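Long-range contacts in mannosylglycerate hydrolase MGH1-like glycoside hydrolase domain-containing protein (Thermus thermophilus HB8, PDB 4WVA), which hydrolyses mannosylglycerate, a solute thermophiles make under osmotic stress, to mannose and glycerate, and splits glucosylglycerate into glucose and glycerate: residues Ala40-Thr44 / Val110-Leu114; Gln63-Leu69 / Ala137-Trp141; Pro229-Val235 / Tyr284-Val290. One frame throughout, in Å; residues are numbered along the deposited sequence.

The three contacts lie in one glycoside hydrolase domain, and none touches another. Contacts 1 and 3 are buried, and contact 2 is partly buried, with Asp66 at the surface. Contact 1 joins two helices through apolar carbons alone. Contact 2 lays a loop on a helix and mixes CH-pi contacts over ring faces with a CA-H...O contact and one water bridge, while contact 3 pairs two strands by backbone hydrogen bonds and buries 544 Å², the most of the three. Contacts 1 and 2 use the successive helices 107-117 and 121-146 and interlock along the chain, their nearest atoms about 9 Å apart. Contact 3 follows both in sequence and lies across the chain's centre from contact 1.

Contact 1: residues Ala40-Thr44 / Val110-Leu114; sequences ALGWT and VVRYL
Ala40 and Leu41 of helix 33-43, with Thr44 just beyond them in the chain, meet Val110, Tyr113 and Leu114 of helix 107-117 in a buried, apolar contact. No hydrogen bond crosses it, the summed buried surface is 251 Å², and the CA atoms of Leu41 and Val110 approach to 7.0 Å. Leu41 lies across two side chains about one helical turn apart: its CD2 is 4.0 Å from Val110 CG1 and likewise 4.0 Å from Tyr113 CD2, while its CG and CD1 rest near Val110 CG2. Ala40 CB adds a contact of 4.1 Å to Val110 CG1. The tightest pair is Thr44 CG2 against Leu114 CD2, at 3.4 Å closer than usual for two methyl groups. Thr44 can offer a methyl here because its hydroxyl sits between the backbone N and the carbonyl carbon (chi1 66°), where OG1 turns back to donate to Leu41 O at 2.6 Å and CG2 is left facing helix 107-117. The same CG2 also lies at the edge of the Tyr113 ring, near its plane. Beyond the pair, that ring meets Phe417 edge-to-face. The contact thus joins helices 33-43 and 107-117 of the (alpha/alpha)6 barrel of this GH63 hydrolase by plain apolar packing.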
# COMPACT_ATOMS: atom_id res chain seq x y z
N ALA A 40 -22.03 5.73 21.12
CA ALA A 40 -20.96 6.14 22.03
C ALA A 40 -20.25 7.42 21.61
O ALA A 40 -19.90 8.25 22.46
CB ALA A 40 -19.96 4.99 22.24
N LEU A 41 -20.06 7.62 20.31
CA LEU A 41 -19.48 8.88 19.80
C LEU A 41 -20.35 10.09 20.16
O LEU A 41 -19.82 11.16 20.50
CB LEU A 41 -19.27 8.81 18.29
CG LEU A 41 -18.22 7.80 17.81
CD1 LEU A 41 -18.19 7.69 16.29
CD2 LEU A 41 -16.84 8.16 18.36
N GLY A 42 -21.67 9.91 20.12
CA GLY A 42 -22.58 10.96 20.53
C GLY A 42 -22.46 11.28 22.01
O GLY A 42 -22.45 12.45 22.40
N TRP A 43 -22.35 10.24 22.84
CA TRP A 43 -22.24 10.44 24.28
C TRP A 43 -20.98 11.23 24.69
O TRP A 43 -20.96 11.87 25.76
CB TRP A 43 -22.30 9.11 25.04
CG TRP A 43 -23.67 8.51 25.11
CD1 TRP A 43 -24.07 7.31 24.59
CD2 TRP A 43 -24.83 9.07 25.73
NE1 TRP A 43 -25.41 7.10 24.84
CE2 TRP A 43 -25.89 8.16 25.55
CE3 TRP A 43 -25.06 10.25 26.45
CZ2 TRP A 43 -27.17 8.39 26.07
CZ3 TRP A 43 -26.33 10.48 26.95
CH2 TRP A 43 -27.36 9.55 26.76
N THR A 44 -19.95 11.24 23.85
CA THR A 44 -18.73 12.03 24.16
C THR A 44 -19.06 13.52 24.28
O THR A 44 -18.27 14.29 24.85
CB THR A 44 -17.60 11.89 23.10
OG1 THR A 44 -18.01 12.48 21.86
CG2 THR A 44 -17.19 10.46 22.88
N VAL A 110 -14.08 3.06 17.47
CA VAL A 110 -14.67 3.94 18.47
C VAL A 110 -13.87 3.88 19.77
O VAL A 110 -13.61 4.91 20.38
CB VAL A 110 -16.18 3.66 18.67
CG1 VAL A 110 -16.72 4.48 19.83
CG2 VAL A 110 -16.95 3.94 17.39
N VAL A 111 -13.46 2.68 20.17
CA VAL A 111 -12.65 2.55 21.38
C VAL A 111 -11.32 3.33 21.27
O VAL A 111 -10.90 4.00 22.23
CB VAL A 111 -12.44 1.08 21.77
CG1 VAL A 111 -11.42 0.97 22.89
CG2 VAL A 111 -13.76 0.43 22.20
N ARG A 112 -10.67 3.28 20.11
CA ARG A 112 -9.43 4.04 19.93
C ARG A 112 -9.69 5.54 20.13
O ARG A 112 -8.93 6.25 20.78
CB ARG A 112 -8.82 3.79 18.55
CG ARG A 112 -7.56 4.63 18.35
CD ARG A 112 -6.96 4.45 16.96
NE ARG A 112 -5.77 5.29 16.82
CZ ARG A 112 -5.01 5.35 15.72
NH1 ARG A 112 -5.31 4.63 14.65
NH2 ARG A 112 -3.95 6.15 15.68
N TYR A 113 -10.77 6.02 19.55
CA TYR A 113 -11.13 7.43 19.70
C TYR A 113 -11.41 7.80 21.16
O TYR A 113 -10.87 8.80 21.67
CB TYR A 113 -12.36 7.80 18.86
CG TYR A 113 -12.65 9.26 18.97
CD1 TYR A 113 -11.96 10.17 18.18
CD2 TYR A 113 -13.56 9.74 19.91
CE1 TYR A 113 -12.20 11.51 18.31
CE2 TYR A 113 -13.78 11.09 20.05
CZ TYR A 113 -13.11 11.96 19.24
OH TYR A 113 -13.34 13.31 19.37
N LEU A 114 -12.22 7.00 21.84
CA LEU A 114 -12.47 7.25 23.28
C LEU A 114 -11.16 7.23 24.06
O LEU A 114 -10.94 8.09 24.94
CB LEU A 114 -13.45 6.25 23.87
CG LEU A 114 -14.84 6.20 23.24
CD1 LEU A 114 -15.67 5.16 23.96
CD2 LEU A 114 -15.54 7.56 23.23

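Contact 2: residues Gln63-Leu69 / Ala137-Trp141; sequences QGPDGML and AFHRW
Gly67 O is approached by two groups: Phe138 CA comes to 3.2 Å from it in a CA-H...O contact, and Gln63 NE2 donates to it at 3.0 Å in a nearly straight bond of 170°. The acceptor lies close to the plane of the Gln63 amide, whose NE2 also donates to Lys134 O, about one turn earlier on the helix. Gly67 closes a type I turn from Gly64 with positive phi, and its CA is 3.7 Å from Ala137 O, which leaves no room for a CB. Water 1 links the two backbones, donating to Asp66 O at 2.9 Å and to Ala137 O at 2.8 Å.

Two ring faces carry the apolar part. Met68 CG stands 3.3 Å from the centroid of the Trp141 six-membered ring, 8° off its normal, in a CH-pi contact. Its SD, 4.0 Å from the same centroid but oblique, adds a Met-aromatic contact; with CG anti to the backbone N in both residues (chi1 179° for Trp141), the two side chains run alongside each other. Leu69 CB sits over the centre of the Phe138 ring, 3.6 Å from its centroid. An alanine in place of Trp141 would strip the face from beneath Met68 CG and SD, and is likely to leave a gap there and the thioether free to turn. Asp66 OD1 accepts from Met68 N, an Asx turn that overlaps the end of the type I turn, in the loop that joins helix 48-62 to strand 72-74 and brings Leu69 next to Leu33, a probable substrate-binding residue.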
# COMPACT_ATOMS: atom_id res chain seq x y z
N GLN A 63 -20.77 -10.48 24.99
CA GLN A 63 -19.73 -11.31 24.40
C GLN A 63 -19.81 -12.74 24.91
O GLN A 63 -19.85 -12.96 26.11
CB GLN A 63 -18.34 -10.75 24.63
CG GLN A 63 -17.25 -11.44 23.84
CD GLN A 63 -15.94 -10.71 23.92
OE1 GLN A 63 -15.57 -10.16 24.97
NE2 GLN A 63 -15.21 -10.70 22.81
N GLY A 64 -19.84 -13.67 23.97
CA GLY A 64 -19.90 -15.11 24.27
C GLY A 64 -18.54 -15.66 24.66
O GLY A 64 -17.49 -14.99 24.54
N PRO A 65 -18.55 -16.90 25.15
CA PRO A 65 -17.32 -17.49 25.66
C PRO A 65 -16.23 -17.70 24.61
O PRO A 65 -15.06 -17.76 24.96
CB PRO A 65 -17.78 -18.83 26.24
CG PRO A 65 -19.13 -19.08 25.68
CD PRO A 65 -19.73 -17.74 25.37
N ASP A 66 -16.62 -17.82 23.34
CA ASP A 66 -15.64 -17.98 22.27
C ASP A 66 -15.19 -16.65 21.65
O ASP A 66 -14.46 -16.66 20.68
CB ASP A 66 -16.21 -18.91 21.18
CG ASP A 66 -17.49 -18.37 20.55
OD1 ASP A 66 -18.02 -17.31 20.99
OD2 ASP A 66 -17.99 -19.02 19.60
N GLY A 67 -15.63 -15.53 22.23
CA GLY A 67 -15.25 -14.20 21.74
C GLY A 67 -16.28 -13.55 20.83
O GLY A 67 -16.18 -12.35 20.53
N MET A 68 -17.27 -14.31 20.38
CA MET A 68 -18.26 -13.75 19.48
C MET A 68 -19.01 -12.61 20.14
O MET A 68 -19.49 -12.75 21.27
CB MET A 68 -19.27 -14.79 19.02
CG MET A 68 -20.12 -14.25 17.89
SD MET A 68 -21.53 -15.26 17.48
CE MET A 68 -22.55 -14.79 18.88
N LEU A 69 -19.12 -11.48 19.44
CA LEU A 69 -19.97 -10.37 19.88
C LEU A 69 -21.23 -10.40 19.04
O LEU A 69 -21.17 -10.28 17.82
CB LEU A 69 -19.23 -9.05 19.74
CG LEU A 69 -19.86 -7.87 20.48
CD1 LEU A 69 -19.78 -8.04 21.98
CD2 LEU A 69 -19.14 -6.59 20.08
N ALA A 137 -10.43 -10.70 21.21
CA ALA A 137 -11.12 -12.00 21.17
C ALA A 137 -12.25 -12.01 20.15
O ALA A 137 -12.51 -13.02 19.51
CB ALA A 137 -11.64 -12.36 22.56
N PHE A 138 -12.93 -10.87 19.98
CA PHE A 138 -13.96 -10.74 18.98
C PHE A 138 -13.36 -10.82 17.56
O PHE A 138 -13.86 -11.56 16.71
CB PHE A 138 -14.74 -9.42 19.20
CG PHE A 138 -15.77 -9.11 18.14
CD1 PHE A 138 -16.50 -10.10 17.49
CD2 PHE A 138 -16.05 -7.78 17.82
CE1 PHE A 138 -17.45 -9.80 16.55
CE2 PHE A 138 -17.01 -7.47 16.88
CZ PHE A 138 -17.71 -8.48 16.24
N HIS A 139 -12.29 -10.07 17.32
CA HIS A 139 -11.64 -10.11 16.01
C HIS A 139 -11.13 -11.54 15.74
O HIS A 139 -11.29 -12.07 14.65
CB HIS A 139 -10.51 -9.10 15.95
CG HIS A 139 -10.95 -7.68 15.74
ND1 HIS A 139 -11.97 -7.07 16.45
CD2 HIS A 139 -10.48 -6.74 14.90
CE1 HIS A 139 -12.10 -5.81 16.04
NE2 HIS A 139 -11.18 -5.58 15.12
N ARG A 140 -10.54 -12.16 16.75
CA ARG A 140 -10.06 -13.53 16.59
C ARG A 140 -11.18 -14.50 16.21
O ARG A 140 -10.99 -15.35 15.34
CB ARG A 140 -9.36 -13.98 17.86
CG ARG A 140 -8.74 -15.35 17.73
CD ARG A 140 -8.09 -15.73 19.03
NE ARG A 140 -6.99 -14.82 19.37
CZ ARG A 140 -6.91 -14.09 20.47
NH1 ARG A 140 -7.86 -14.10 21.40
NH2 ARG A 140 -5.82 -13.34 20.65
N TRP A 141 -12.34 -14.38 16.87
CA TRP A 141 -13.51 -15.16 16.54
C TRP A 141 -13.92 -14.97 15.09
O TRP A 141 -14.26 -15.93 14.39
CB TRP A 141 -14.68 -14.84 17.51
CG TRP A 141 -15.88 -15.62 17.16
CD1 TRP A 141 -16.17 -16.89 17.59
CD2 TRP A 141 -16.92 -15.25 16.26
NE1 TRP A 141 -17.32 -17.33 17.01
CE2 TRP A 141 -17.81 -16.35 16.19
CE3 TRP A 141 -17.19 -14.11 15.51
CZ2 TRP A 141 -18.96 -16.32 15.41
CZ3 TRP A 141 -18.33 -14.09 14.73
CH2 TRP A 141 -19.19 -15.19 14.68
O HOH W 1 -11.84 -15.59 20.24

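Contact 3: residues Pro229-Val235 / Tyr284-Val290; sequences PFKVVDV and YFSWDLV
Val233 and Leu289 show the fit best: Val233 CG2 pushes into the fork of Leu289, 3.8 Å from CD1, with CG and CD2 also close. Beside it, Val233 CB faces Trp287 CB at 4.2 Å, as expected of an antiparallel hydrogen-bonded pair whose side chains share a face. The backbones run 168° apart. Val233 N donates to Trp287 O at 2.8 Å and Trp287 N returns to Val233 O at 2.9 Å, while Leu289 N donates to Lys231 O. The non-hydrogen-bonded pair Val232 and Asp288 points to the other face.

At one end Val290 CG2 fills a hollow between Pro229 O, 3.6 Å away, and Lys231 CB. At the far end packing flanks a hydrogen bond: Ser286 OG accepts from Val235 N at 3.0 Å, and chi1 of 62° sets Val235 CG1 between its backbone N and carbonyl carbon, against Ser286 OG, and CG2 opposite N, 3.9 Å from Tyr284 CB. Water 2 accepts from Lys231 N and lies within hydrogen-bonding distance of Asp288 OD1.

Asp234 N-caps helix 235-254 through Gly236 N, and Asp288 OD2 forms a salt bridge with Arg176. Helices 171-175 and 201-216 pack on Phe230, helix 313-327 packs on Tyr284, and strands 277-278 and 293-294 also pair with strand 283-288, whose Trp287 packs on Leu254 of the third subunit.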
# COMPACT_ATOMS: atom_id res chain seq x y z
N PRO A 229 -26.91 -21.64 3.29
CA PRO A 229 -27.15 -21.34 1.90
C PRO A 229 -26.89 -19.87 1.54
O PRO A 229 -27.04 -19.50 0.37
CB PRO A 229 -28.63 -21.68 1.72
CG PRO A 229 -29.21 -21.40 3.06
CD PRO A 229 -28.17 -21.77 4.05
N PHE A 230 -26.49 -19.06 2.53
CA PHE A 230 -26.16 -17.64 2.35
C PHE A 230 -24.74 -17.48 2.87
O PHE A 230 -24.50 -17.69 4.05
CB PHE A 230 -27.12 -16.74 3.15
CG PHE A 230 -26.92 -15.26 2.92
CD1 PHE A 230 -25.99 -14.54 3.65
CD2 PHE A 230 -27.68 -14.58 1.99
CE1 PHE A 230 -25.82 -13.17 3.45
CE2 PHE A 230 -27.52 -13.22 1.77
CZ PHE A 230 -26.59 -12.52 2.51
N LYS A 231 -23.79 -17.20 1.97
CA LYS A 231 -22.39 -16.99 2.32
C LYS A 231 -21.86 -15.87 1.44
O LYS A 231 -21.70 -16.04 0.22
CB LYS A 231 -21.56 -18.26 2.12
CG LYS A 231 -21.73 -19.28 3.23
CD LYS A 231 -20.66 -20.36 3.16
CE LYS A 231 -20.94 -21.37 2.06
NZ LYS A 231 -22.04 -22.30 2.45
N VAL A 232 -21.63 -14.70 2.04
CA VAL A 232 -21.30 -13.51 1.29
C VAL A 232 -20.09 -12.82 1.90
O VAL A 232 -19.98 -12.73 3.13
CB VAL A 232 -22.50 -12.55 1.29
CG1 VAL A 232 -22.13 -11.18 0.79
CG2 VAL A 232 -23.61 -13.15 0.45
N VAL A 233 -19.18 -12.35 1.04
CA VAL A 233 -18.15 -11.41 1.46
C VAL A 233 -18.73 -10.02 1.25
O VAL A 233 -18.82 -9.53 0.12
CB VAL A 233 -16.81 -11.59 0.70
CG1 VAL A 233 -15.84 -10.49 1.10
CG2 VAL A 233 -16.23 -12.97 0.98
N ASP A 234 -19.14 -9.38 2.35
CA ASP A 234 -19.74 -8.06 2.33
C ASP A 234 -18.64 -7.00 2.32
O ASP A 234 -17.80 -6.94 3.24
CB ASP A 234 -20.65 -7.89 3.55
CG ASP A 234 -21.19 -6.47 3.72
OD1 ASP A 234 -21.25 -5.70 2.73
OD2 ASP A 234 -21.55 -6.13 4.87
N VAL A 235 -18.66 -6.13 1.32
CA VAL A 235 -17.69 -5.05 1.26
C VAL A 235 -17.79 -4.13 2.48
O VAL A 235 -16.77 -3.67 3.00
CB VAL A 235 -17.76 -4.25 -0.06
CG1 VAL A 235 -19.10 -3.56 -0.26
CG2 VAL A 235 -16.63 -3.25 -0.13
N TYR A 284 -16.56 -1.03 -5.86
CA TYR A 284 -16.33 -2.20 -5.04
C TYR A 284 -17.63 -3.00 -4.90
O TYR A 284 -18.68 -2.43 -4.55
CB TYR A 284 -15.87 -1.83 -3.63
CG TYR A 284 -14.47 -1.25 -3.51
CD1 TYR A 284 -13.38 -2.07 -3.35
CD2 TYR A 284 -14.27 0.13 -3.51
CE1 TYR A 284 -12.10 -1.55 -3.18
CE2 TYR A 284 -13.00 0.66 -3.36
CZ TYR A 284 -11.92 -0.17 -3.20
OH TYR A 284 -10.66 0.38 -3.05
N PHE A 285 -17.54 -4.30 -5.12
CA PHE A 285 -18.70 -5.20 -4.99
C PHE A 285 -18.51 -6.17 -3.84
O PHE A 285 -17.40 -6.65 -3.60
CB PHE A 285 -18.89 -6.03 -6.26
CG PHE A 285 -19.36 -5.24 -7.46
CD1 PHE A 285 -20.26 -4.20 -7.34
CD2 PHE A 285 -18.93 -5.60 -8.74
CE1 PHE A 285 -20.70 -3.50 -8.46
CE2 PHE A 285 -19.37 -4.89 -9.86
CZ PHE A 285 -20.24 -3.84 -9.71
N SER A 286 -19.61 -6.52 -3.19
CA SER A 286 -19.64 -7.70 -2.35
C SER A 286 -19.61 -8.95 -3.26
O SER A 286 -19.94 -8.86 -4.45
CB SER A 286 -20.90 -7.69 -1.49
OG SER A 286 -20.92 -6.58 -0.59
N TRP A 287 -19.20 -10.08 -2.68
CA TRP A 287 -19.10 -11.34 -3.38
C TRP A 287 -20.01 -12.41 -2.81
O TRP A 287 -20.13 -12.56 -1.59
CB TRP A 287 -17.67 -11.84 -3.38
CG TRP A 287 -16.69 -11.08 -4.19
CD1 TRP A 287 -16.93 -10.03 -5.04
CD2 TRP A 287 -15.29 -11.34 -4.28
NE1 TRP A 287 -15.76 -9.63 -5.63
CE2 TRP A 287 -14.74 -10.42 -5.18
CE3 TRP A 287 -14.44 -12.26 -3.65
CZ2 TRP A 287 -13.38 -10.40 -5.49
CZ3 TRP A 287 -13.10 -12.24 -3.96
CH2 TRP A 287 -12.58 -11.30 -4.86
N ASP A 288 -20.62 -13.17 -3.71
CA ASP A 288 -21.48 -14.29 -3.35
C ASP A 288 -20.68 -15.56 -3.47
O ASP A 288 -20.33 -15.97 -4.59
CB ASP A 288 -22.68 -14.31 -4.30
CG ASP A 288 -23.61 -15.49 -4.08
OD1 ASP A 288 -23.25 -16.42 -3.34
OD2 ASP A 288 -24.69 -15.46 -4.72
N LEU A 289 -20.37 -16.17 -2.34
CA LEU A 289 -19.48 -17.34 -2.33
C LEU A 289 -20.21 -18.65 -2.62
O LEU A 289 -19.56 -19.66 -2.90
CB LEU A 289 -18.71 -17.46 -1.04
CG LEU A 289 -17.74 -16.32 -0.68
CD1 LEU A 289 -17.00 -16.66 0.59
CD2 LEU A 289 -16.77 -16.00 -1.79
N VAL A 290 -21.54 -18.63 -2.57
CA VAL A 290 -22.30 -19.82 -2.97
C VAL A 290 -22.27 -19.93 -4.50
O VAL A 290 -21.93 -20.99 -5.04
CB VAL A 290 -23.74 -19.77 -2.42
CG1 VAL A 290 -24.60 -20.86 -3.04
CG2 VAL A 290 -23.71 -19.87 -0.91
O HOH W 2 -24.70 -16.60 -0.75